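Local coordinates for protein Exo-1,5-alpha-L-arabinofuranobiosidase (Gibberella zeae, PDB 2YDT) that probably hydrolyses alpha-1,5-linked L-arabinan as an exo-acting glycosidase, releasing arabinobiose units from the ends of chains, at residues P33-D38 with L328-D333; V226-G231 with Y241-Y246. All coordinates share one frame; numbering follows the deposited sequence.

Interaction 1 of 2, residues P33-D38 with L328-D333; sequences PLELSD and LTFQKD. With MN (manganese (II) ion), chain J.
At the seam between the first and last blades of a beta-propeller, E35 and Q331 meet beside a manganese ion. The Q331 backbone N gives a hydrogen bond to E35 OE1 (2.9 Å), which accepts on its syn side. The flat ends of the two side chains also stack, with carboxylate and amide planes 28° apart. The Q331 chain bends at chi2 (-148°) and brings OE1 to the manganese at 2.4 Å; three waters also bind it. One of these waters donates to E35 OE1 and another to the E35 backbone O, so E35 is a second-shell residue orienting two of the metal's waters, and its negative charge probably favours the bound cation. At the other end of the amide, Q331 NE2 makes a weak hydrogen bond to S37 O (3.3 Å). Strands 28-35 and 326-330 are edge strands of separate four-stranded sheets; their ends 33-35 and 328-330 run 20° from parallel with axes 7.6 Å apart, too far for direct pairing, so side chains fill the seam. L328 CD1 lies 3.5 Å from E35 N, and P33 CB packs on that same methyl at 3.7 Å. L328 CD2 rests over the centre of the F330 ring, 3.8 Å above it. E35 OE2 comes to F330 CD1 at 3.4 Å, and a water links this oxygen to K332 N at the type I turn F330 to D333.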
ATOM      1  N   PRO A  33       7.522   2.577  -1.585  1.00  7.32           N
ATOM      2  CA  PRO A  33       8.669   2.584  -2.505  1.00  7.63           C
ATOM      3  C   PRO A  33       8.297   2.151  -3.909  1.00  7.97           C
ATOM      4  O   PRO A  33       7.244   1.560  -4.130  1.00  9.18           O
ATOM      5  CB  PRO A  33       9.547   1.480  -1.930  1.00  7.84           C
ATOM      6  CG  PRO A  33       8.586   0.465  -1.500  1.00  7.65           C
ATOM      7  CD  PRO A  33       7.302   1.218  -1.070  1.00  7.79           C
ATOM      8  N   LEU A  34       9.173   2.485  -4.834  1.00  8.11           N
ATOM      9  CA  LEU A  34       9.009   2.054  -6.246  1.00  7.91           C
ATOM     10  C   LEU A  34      10.354   1.849  -6.913  1.00  8.05           C
ATOM     11  O   LEU A  34      11.231   2.715  -6.818  1.00  9.63           O
ATOM     12  CB  LEU A  34       8.208   3.116  -7.016  1.00  8.26           C
ATOM     13  CG  LEU A  34       8.022   2.901  -8.520  1.00  8.29           C
ATOM     14  CD1 LEU A  34       7.117   1.673  -8.762  1.00  8.70           C
ATOM     15  CD2 LEU A  34       7.473   4.154  -9.270  1.00  9.53           C
ATOM     16  N   GLU A  35      10.500   0.728  -7.631  1.00  9.33           N
ATOM     17  CA  GLU A  35      11.693   0.530  -8.487  1.00  9.84           C
ATOM     18  C   GLU A  35      11.336   0.816  -9.939  1.00 10.07           C
ATOM     19  O   GLU A  35      10.425   0.175 -10.476  1.00 11.65           O
ATOM     20  CB  GLU A  35      12.230  -0.898  -8.377  1.00 10.97           C
ATOM     21  CG  GLU A  35      13.556  -1.106  -9.113  1.00 11.28           C
ATOM     22  CD  GLU A  35      14.085  -2.545  -9.031  1.00 12.31           C
ATOM     23  OE1 GLU A  35      13.294  -3.465  -9.310  1.00 13.79           O
ATOM     24  OE2 GLU A  35      15.275  -2.719  -8.709  1.00 17.83           O
ATOM     25  N   LEU A  36      12.053   1.738 -10.570  1.00 10.46           N
ATOM     26  CA  LEU A  36      11.872   2.014 -11.983  1.00 10.57           C
ATOM     27  C   LEU A  36      12.624   1.016 -12.846  1.00 12.88           C
ATOM     28  O   LEU A  36      13.482   0.283 -12.348  1.00 12.58           O
ATOM     29  CB  LEU A  36      12.315   3.425 -12.305  1.00 10.53           C
ATOM     30  CG  LEU A  36      11.711   4.568 -11.489  1.00 10.85           C
ATOM     31  CD1 LEU A  36      12.194   5.905 -12.078  1.00 11.68           C
ATOM     32  CD2 LEU A  36      10.173   4.438 -11.463  1.00  8.92           C
ATOM     33  N   SER A  37      12.307   0.991 -14.141  1.00 13.53           N
ATOM     34  CA  SER A  37      12.913   0.017 -15.043  1.00 14.16           C
ATOM     35  C   SER A  37      14.413   0.216 -15.203  1.00 14.85           C
ATOM     36  O   SER A  37      15.115  -0.750 -15.547  1.00 16.19           O
ATOM     37  CB  SER A  37      12.231   0.089 -16.404  1.00 14.72           C
ATOM     38  OG  SER A  37      12.480   1.325 -17.000  1.00 18.85           O
ATOM     39  N   ASP A  38      14.905   1.413 -14.923  1.00 13.65           N
ATOM     40  CA  ASP A  38      16.361   1.714 -14.934  1.00 15.09           C
ATOM     41  C   ASP A  38      17.099   1.445 -13.612  1.00 14.65           C
ATOM     42  O   ASP A  38      18.297   1.700 -13.515  1.00 15.92           O
ATOM     43  CB  ASP A  38      16.617   3.125 -15.450  1.00 15.53           C
ATOM     44  CG  ASP A  38      16.159   4.209 -14.521  1.00 16.75           C
ATOM     45  OD1 ASP A  38      15.735   3.923 -13.356  1.00 16.91           O
ATOM     46  OD2 ASP A  38      16.215   5.389 -14.987  1.00 20.41           O
ATOM     47  N   LEU A 328       9.292  -4.134  -1.233  1.00  8.39           N
ATOM     48  CA  LEU A 328       9.707  -4.010  -2.603  1.00  9.85           C
ATOM     49  C   LEU A 328      10.693  -5.139  -2.924  1.00 10.88           C
ATOM     50  O   LEU A 328      11.610  -5.412  -2.139  1.00  9.24           O
ATOM     51  CB  LEU A 328      10.366  -2.644  -2.801  1.00 11.29           C
ATOM     52  CG  LEU A 328      10.880  -2.360  -4.185  1.00 11.73           C
ATOM     53  CD1 LEU A 328      10.731  -0.878  -4.528  1.00 14.77           C
ATOM     54  CD2 LEU A 328      12.356  -2.861  -4.305  1.00 14.17           C
ATOM     55  N   THR A 329      10.491  -5.788  -4.057  0.70 10.95           N
ATOM     56  CA  THR A 329      11.443  -6.800  -4.559  0.70 12.00           C
ATOM     57  C   THR A 329      12.242  -6.206  -5.731  0.70 12.07           C
ATOM     58  O   THR A 329      11.711  -5.412  -6.496  0.70 14.04           O
ATOM     59  CB  THR A 329      10.697  -8.114  -4.936  0.70 12.89           C
ATOM     60  OG1 THR A 329      11.674  -9.117  -5.252  0.70 14.48           O
ATOM     61  CG2 THR A 329       9.792  -7.894  -6.144  0.70 15.18           C
ATOM     62  N   PHE A 330      13.525  -6.543  -5.877  1.00 11.78           N
ATOM     63  CA  PHE A 330      14.394  -5.940  -6.882  1.00 12.10           C
ATOM     64  C   PHE A 330      14.474  -6.796  -8.125  1.00 14.28           C
ATOM     65  O   PHE A 330      14.718  -8.008  -8.016  1.00 13.25           O
ATOM     66  CB  PHE A 330      15.824  -5.770  -6.334  1.00 12.85           C
ATOM     67  CG  PHE A 330      15.957  -4.717  -5.235  1.00 10.80           C
ATOM     68  CD1 PHE A 330      16.403  -3.448  -5.546  1.00 14.00           C
ATOM     69  CD2 PHE A 330      15.626  -4.994  -3.918  1.00 13.55           C
ATOM     70  CE1 PHE A 330      16.543  -2.444  -4.531  1.00 13.44           C
ATOM     71  CE2 PHE A 330      15.745  -4.000  -2.934  1.00 12.67           C
ATOM     72  CZ  PHE A 330      16.226  -2.750  -3.247  1.00 12.59           C
ATOM     73  N   GLN A 331      14.268  -6.155  -9.262  1.00 15.22           N
ATOM     74  CA  GLN A 331      14.148  -6.855 -10.554  1.00 17.47           C
ATOM     75  C   GLN A 331      15.406  -7.698 -10.833  1.00 18.21           C
ATOM     76  O   GLN A 331      15.298  -8.844 -11.269  1.00 19.85           O
ATOM     77  CB  GLN A 331      13.846  -5.829 -11.704  1.00 18.24           C
ATOM     78  CG  GLN A 331      14.957  -4.762 -11.975  1.00 23.95           C
ATOM     79  CD  GLN A 331      14.529  -3.324 -12.479  1.00 31.33           C
ATOM     80  OE1 GLN A 331      13.350  -2.955 -12.572  1.00 30.71           O
ATOM     81  NE2 GLN A 331      15.542  -2.524 -12.796  1.00 33.83           N
ATOM     82  N   LYS A 332      16.567  -7.141 -10.554  1.00 18.72           N
ATOM     83  CA  LYS A 332      17.839  -7.776 -10.926  1.00 19.80           C
ATOM     84  C   LYS A 332      18.347  -8.747  -9.908  1.00 19.30           C
ATOM     85  O   LYS A 332      19.309  -9.467 -10.177  1.00 18.66           O
ATOM     86  CB  LYS A 332      18.903  -6.709 -11.171  1.00 21.03           C
ATOM     87  CG  LYS A 332      18.432  -5.710 -12.206  1.00 26.48           C
ATOM     88  CD  LYS A 332      19.391  -5.463 -13.329  1.00 33.05           C
ATOM     89  CE  LYS A 332      20.555  -4.589 -12.866  1.00 37.08           C
ATOM     90  NZ  LYS A 332      21.296  -3.963 -14.020  1.00 39.62           N
ATOM     91  N   ASP A 333      17.744  -8.769  -8.729  1.00 17.32           N
ATOM     92  CA  ASP A 333      18.118  -9.764  -7.721  1.00 18.28           C
ATOM     93  C   ASP A 333      16.929 -10.058  -6.840  1.00 17.12           C
ATOM     94  O   ASP A 333      16.720  -9.425  -5.806  1.00 16.05           O
ATOM     95  CB  ASP A 333      19.337  -9.343  -6.898  1.00 18.73           C
ATOM     96  CG  ASP A 333      19.860 -10.497  -5.999  1.00 21.29           C
ATOM     97  OD1 ASP A 333      19.156 -11.537  -5.841  1.00 21.75           O
ATOM     98  OD2 ASP A 333      20.988 -10.366  -5.450  1.00 23.97           O
TER
HETATM   99 MN    MN J1508      11.039  -3.331 -13.067  0.50 22.05          MN
HETATM  100  O   HOH W   1      16.976  -4.518  -9.534  1.00 21.22           O
HETATM  101  O   HOH W   2      10.448  -1.210 -12.876  1.00 20.13           O
HETATM  102  O   HOH W   3      11.088  -3.334 -10.887  1.00 25.67           O
HETATM  103  O   HOH W   4       9.280  -3.853 -13.313  1.00 35.63           O

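Interaction 2 of 2, residues V226-G231 with Y241-Y246; sequences VYEYGG and YWFPVY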
ATOM      1  N   VAL A 226      -4.707  -9.204  -0.566  1.00  7.23           N
ATOM      2  CA  VAL A 226      -4.475  -9.174   0.862  1.00  8.00           C
ATOM      3  C   VAL A 226      -5.113  -7.939   1.471  1.00  7.41           C
ATOM      4  O   VAL A 226      -5.129  -6.852   0.840  1.00  8.45           O
ATOM      5  CB  VAL A 226      -2.945  -9.236   1.154  1.00  7.50           C
ATOM      6  CG1 VAL A 226      -2.657  -9.138   2.660  1.00  7.10           C
ATOM      7  CG2 VAL A 226      -2.362 -10.588   0.573  1.00  7.95           C
ATOM      8  N   TYR A 227      -5.656  -8.090   2.676  1.00  7.96           N
ATOM      9  CA  TYR A 227      -6.349  -7.020   3.353  1.00  6.69           C
ATOM     10  C   TYR A 227      -6.406  -7.241   4.838  1.00  7.85           C
ATOM     11  O   TYR A 227      -6.182  -8.363   5.290  1.00  8.05           O
ATOM     12  CB  TYR A 227      -7.773  -6.798   2.824  1.00  7.66           C
ATOM     13  CG  TYR A 227      -8.690  -8.005   2.849  1.00  7.17           C
ATOM     14  CD1 TYR A 227      -9.658  -8.161   3.824  1.00  8.48           C
ATOM     15  CD2 TYR A 227      -8.579  -8.986   1.899  1.00  6.67           C
ATOM     16  CE1 TYR A 227     -10.500  -9.302   3.840  1.00  7.31           C
ATOM     17  CE2 TYR A 227      -9.399 -10.115   1.925  1.00  8.61           C
ATOM     18  CZ  TYR A 227     -10.376 -10.238   2.860  1.00  8.42           C
ATOM     19  OH  TYR A 227     -11.201 -11.344   2.866  1.00  8.86           O
ATOM     20  N   GLU A 228      -6.702  -6.174   5.578  1.00  6.75           N
ATOM     21  CA  GLU A 228      -7.046  -6.353   7.016  1.00  6.39           C
ATOM     22  C   GLU A 228      -8.563  -6.528   7.123  1.00  7.71           C
ATOM     23  O   GLU A 228      -9.352  -5.746   6.574  1.00  8.23           O
ATOM     24  CB  GLU A 228      -6.520  -5.203   7.877  1.00  6.25           C
ATOM     25  CG  GLU A 228      -7.201  -3.849   7.647  1.00  7.28           C
ATOM     26  CD  GLU A 228      -6.794  -2.756   8.681  1.00  8.26           C
ATOM     27  OE1 GLU A 228      -5.773  -2.958   9.393  1.00  8.73           O
ATOM     28  OE2 GLU A 228      -7.492  -1.721   8.780  1.00  8.54           O
ATOM     29  N   TYR A 229      -8.991  -7.572   7.833  1.00  8.04           N
ATOM     30  CA  TYR A 229     -10.386  -7.868   8.009  1.00  8.28           C
ATOM     31  C   TYR A 229     -10.884  -7.337   9.350  1.00  9.00           C
ATOM     32  O   TYR A 229     -10.940  -8.046  10.363  1.00  8.44           O
ATOM     33  CB  TYR A 229     -10.597  -9.379   7.819  1.00  8.53           C
ATOM     34  CG  TYR A 229     -12.008  -9.917   7.994  1.00  8.26           C
ATOM     35  CD1 TYR A 229     -13.114  -9.102   8.286  1.00  8.01           C
ATOM     36  CD2 TYR A 229     -12.218 -11.286   7.907  1.00 11.35           C
ATOM     37  CE1 TYR A 229     -14.379  -9.652   8.484  1.00 10.84           C
ATOM     38  CE2 TYR A 229     -13.466 -11.816   8.101  1.00  9.34           C
ATOM     39  CZ  TYR A 229     -14.527 -11.009   8.389  1.00  9.42           C
ATOM     40  OH  TYR A 229     -15.756 -11.619   8.648  1.00 11.22           O
ATOM     41  N   GLY A 230     -11.180  -6.035   9.383  1.00  8.50           N
ATOM     42  CA  GLY A 230     -11.770  -5.415  10.564  1.00  8.69           C
ATOM     43  C   GLY A 230     -13.058  -6.143  10.957  1.00  9.68           C
ATOM     44  O   GLY A 230     -13.934  -6.318  10.124  1.00  9.84           O
ATOM     45  N   GLY A 231     -13.146  -6.595  12.196  1.00  9.89           N
ATOM     46  CA  GLY A 231     -14.339  -7.305  12.677  1.00 11.42           C
ATOM     47  C   GLY A 231     -14.237  -8.785  12.412  1.00 11.24           C
ATOM     48  O   GLY A 231     -15.229  -9.542  12.564  1.00 11.98           O
ATOM     49  N   TYR A 241     -12.779  -6.579  19.066  1.00 18.11           N
ATOM     50  CA  TYR A 241     -12.722  -6.200  17.619  1.00 15.74           C
ATOM     51  C   TYR A 241     -11.238  -6.144  17.194  1.00 14.55           C
ATOM     52  O   TYR A 241     -10.420  -5.510  17.872  1.00 14.39           O
ATOM     53  CB  TYR A 241     -13.406  -4.843  17.410  1.00 15.76           C
ATOM     54  CG  TYR A 241     -13.742  -4.473  15.961  1.00 13.40           C
ATOM     55  CD1 TYR A 241     -15.023  -4.624  15.466  1.00 12.45           C
ATOM     56  CD2 TYR A 241     -12.766  -4.014  15.100  1.00 11.59           C
ATOM     57  CE1 TYR A 241     -15.328  -4.307  14.143  1.00 12.73           C
ATOM     58  CE2 TYR A 241     -13.062  -3.695  13.786  1.00 11.43           C
ATOM     59  CZ  TYR A 241     -14.343  -3.815  13.323  1.00 12.89           C
ATOM     60  OH  TYR A 241     -14.648  -3.514  12.018  1.00 10.19           O
ATOM     61  N   TRP A 242     -10.872  -6.822  16.106  1.00 11.68           N
ATOM     62  CA  TRP A 242      -9.511  -6.751  15.634  1.00 10.75           C
ATOM     63  C   TRP A 242      -9.444  -6.796  14.099  1.00  9.74           C
ATOM     64  O   TRP A 242     -10.498  -6.831  13.440  1.00  9.88           O
ATOM     65  CB  TRP A 242      -8.616  -7.829  16.269  1.00 11.06           C
ATOM     66  CG  TRP A 242      -8.827  -9.239  15.824  1.00  9.52           C
ATOM     67  CD1 TRP A 242     -10.007  -9.845  15.549  1.00 10.55           C
ATOM     68  CD2 TRP A 242      -7.817 -10.229  15.638  1.00 11.22           C
ATOM     69  NE1 TRP A 242      -9.797 -11.125  15.169  1.00 10.98           N
ATOM     70  CE2 TRP A 242      -8.470 -11.417  15.262  1.00 10.68           C
ATOM     71  CE3 TRP A 242      -6.432 -10.227  15.741  1.00 13.21           C
ATOM     72  CZ2 TRP A 242      -7.784 -12.586  14.968  1.00 12.31           C
ATOM     73  CZ3 TRP A 242      -5.752 -11.395  15.500  1.00 12.25           C
ATOM     74  CH2 TRP A 242      -6.436 -12.570  15.106  1.00 11.61           C
ATOM     75  N   PHE A 243      -8.232  -6.711  13.574  1.00  9.68           N
ATOM     76  CA  PHE A 243      -7.973  -6.538  12.140  1.00  9.02           C
ATOM     77  C   PHE A 243      -7.018  -7.611  11.598  1.00  9.15           C
ATOM     78  O   PHE A 243      -5.985  -7.318  10.998  1.00  9.07           O
ATOM     79  CB  PHE A 243      -7.395  -5.118  11.908  1.00  8.11           C
ATOM     80  CG  PHE A 243      -8.329  -3.978  12.295  1.00  8.27           C
ATOM     81  CD1 PHE A 243      -9.133  -3.348  11.357  1.00  9.49           C
ATOM     82  CD2 PHE A 243      -8.397  -3.542  13.612  1.00 10.96           C
ATOM     83  CE1 PHE A 243      -9.996  -2.313  11.744  1.00 10.20           C
ATOM     84  CE2 PHE A 243      -9.236  -2.512  13.975  1.00 11.45           C
ATOM     85  CZ  PHE A 243     -10.022  -1.894  13.047  1.00  9.73           C
ATOM     86  N   PRO A 244      -7.379  -8.900  11.723  1.00  9.25           N
ATOM     87  CA  PRO A 244      -6.495  -9.942  11.229  1.00  8.29           C
ATOM     88  C   PRO A 244      -6.246  -9.892   9.710  1.00  8.29           C
ATOM     89  O   PRO A 244      -7.118  -9.460   8.956  1.00  9.09           O
ATOM     90  CB  PRO A 244      -7.247 -11.232  11.614  1.00  6.75           C
ATOM     91  CG  PRO A 244      -8.655 -10.839  11.635  1.00  9.22           C
ATOM     92  CD  PRO A 244      -8.653  -9.441  12.220  1.00  9.19           C
ATOM     93  N   VAL A 245      -5.041 -10.250   9.293  1.00  8.74           N
ATOM     94  CA  VAL A 245      -4.698 -10.291   7.871  1.00  7.81           C
ATOM     95  C   VAL A 245      -5.375 -11.485   7.189  1.00  9.13           C
ATOM     96  O   VAL A 245      -5.174 -12.654   7.589  1.00  9.89           O
ATOM     97  CB  VAL A 245      -3.195 -10.261   7.621  1.00  7.55           C
ATOM     98  CG1 VAL A 245      -2.903 -10.214   6.103  1.00  8.51           C
ATOM     99  CG2 VAL A 245      -2.555  -9.028   8.327  1.00  8.18           C
ATOM    100  N   TYR A 246      -6.175 -11.190   6.162  1.00  8.43           N
ATOM    101  CA  TYR A 246      -6.829 -12.213   5.339  1.00  9.04           C
ATOM    102  C   TYR A 246      -6.404 -12.030   3.892  1.00  9.06           C
ATOM    103  O   TYR A 246      -5.889 -10.982   3.477  1.00  8.77           O
ATOM    104  CB  TYR A 246      -8.356 -12.146   5.441  1.00  9.18           C
ATOM    105  CG  TYR A 246      -8.988 -12.911   6.576  1.00  8.42           C
ATOM    106  CD1 TYR A 246      -8.700 -12.614   7.899  1.00 10.16           C
ATOM    107  CD2 TYR A 246      -9.924 -13.929   6.320  1.00 10.73           C
ATOM    108  CE1 TYR A 246      -9.306 -13.326   8.954  1.00 11.20           C
ATOM    109  CE2 TYR A 246     -10.517 -14.631   7.364  1.00 10.16           C
ATOM    110  CZ  TYR A 246     -10.215 -14.307   8.665  1.00 12.77           C
ATOM    111  OH  TYR A 246     -10.833 -14.991   9.718  1.00 12.58           O
TER
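Y227 and Y246 form a hydrogen-bonded antiparallel pair in the beta-hairpin that makes the two middle strands of a propeller blade: Y227 N binds Y246 O and Y246 N binds Y227 O, both at 3.0 Å. Y229 N to P244 O (2.9 Å) and G231 N to W242 O carry the ladder past the regular strand pairing. On the face of the sheet that holds both tyrosines, Y246 CB sits over the Y227 ring, 4.1 Å from its centroid. The Y229 ring stands T-shaped on Y246: its CD2 edge points at the middle of the Y246 face, with centroids 4.9 Å apart and planes 79° to each other. V226 CG1 meets V245 CG1 at 3.6 Å; V245 lies on the face shared with E228. With CG between the backbone N and the carbonyl carbon (chi1 68°) and the chain extended beyond, E228 carries its carboxylate alongside F243, OE2 3.5 Å from F243 CD1. The carboxylate also touches the bound iminosugar, and the backbone N of S275 holds its OE1. Further out, Y203 stacks on Y229 and shares a hydrogen bond with Y227 OH, while H261 meets Y246 edge-to-face. The hydroxyl of Y241 is tied to Y207 O. At the base of the loop that joins the strands, the CA of G231, at a positive phi of 88°, lies over the Y241 ring, 3.7 Å from its centroid.

The two contacts lie on opposite sides of the chain's centre, with their own centres 29 Å apart and their nearest atoms about 13 Å apart. Along the sequence, interaction 2 is nested inside the long loop that interaction 1 closes: one joins the first and last blades, the other pairs two strands within a single intervening blade. Interaction 2 supplies E228, whose side chain is about 3 Å from the bound iminosugar EDG. Interaction 1 lies away from that site, but its strand 28-35 also carries L29 and Y30 of the arabinofuranose pocket, so the strand that helps line the sugar pocket ends at E35, in the second shell of the manganese ion bound by Q331.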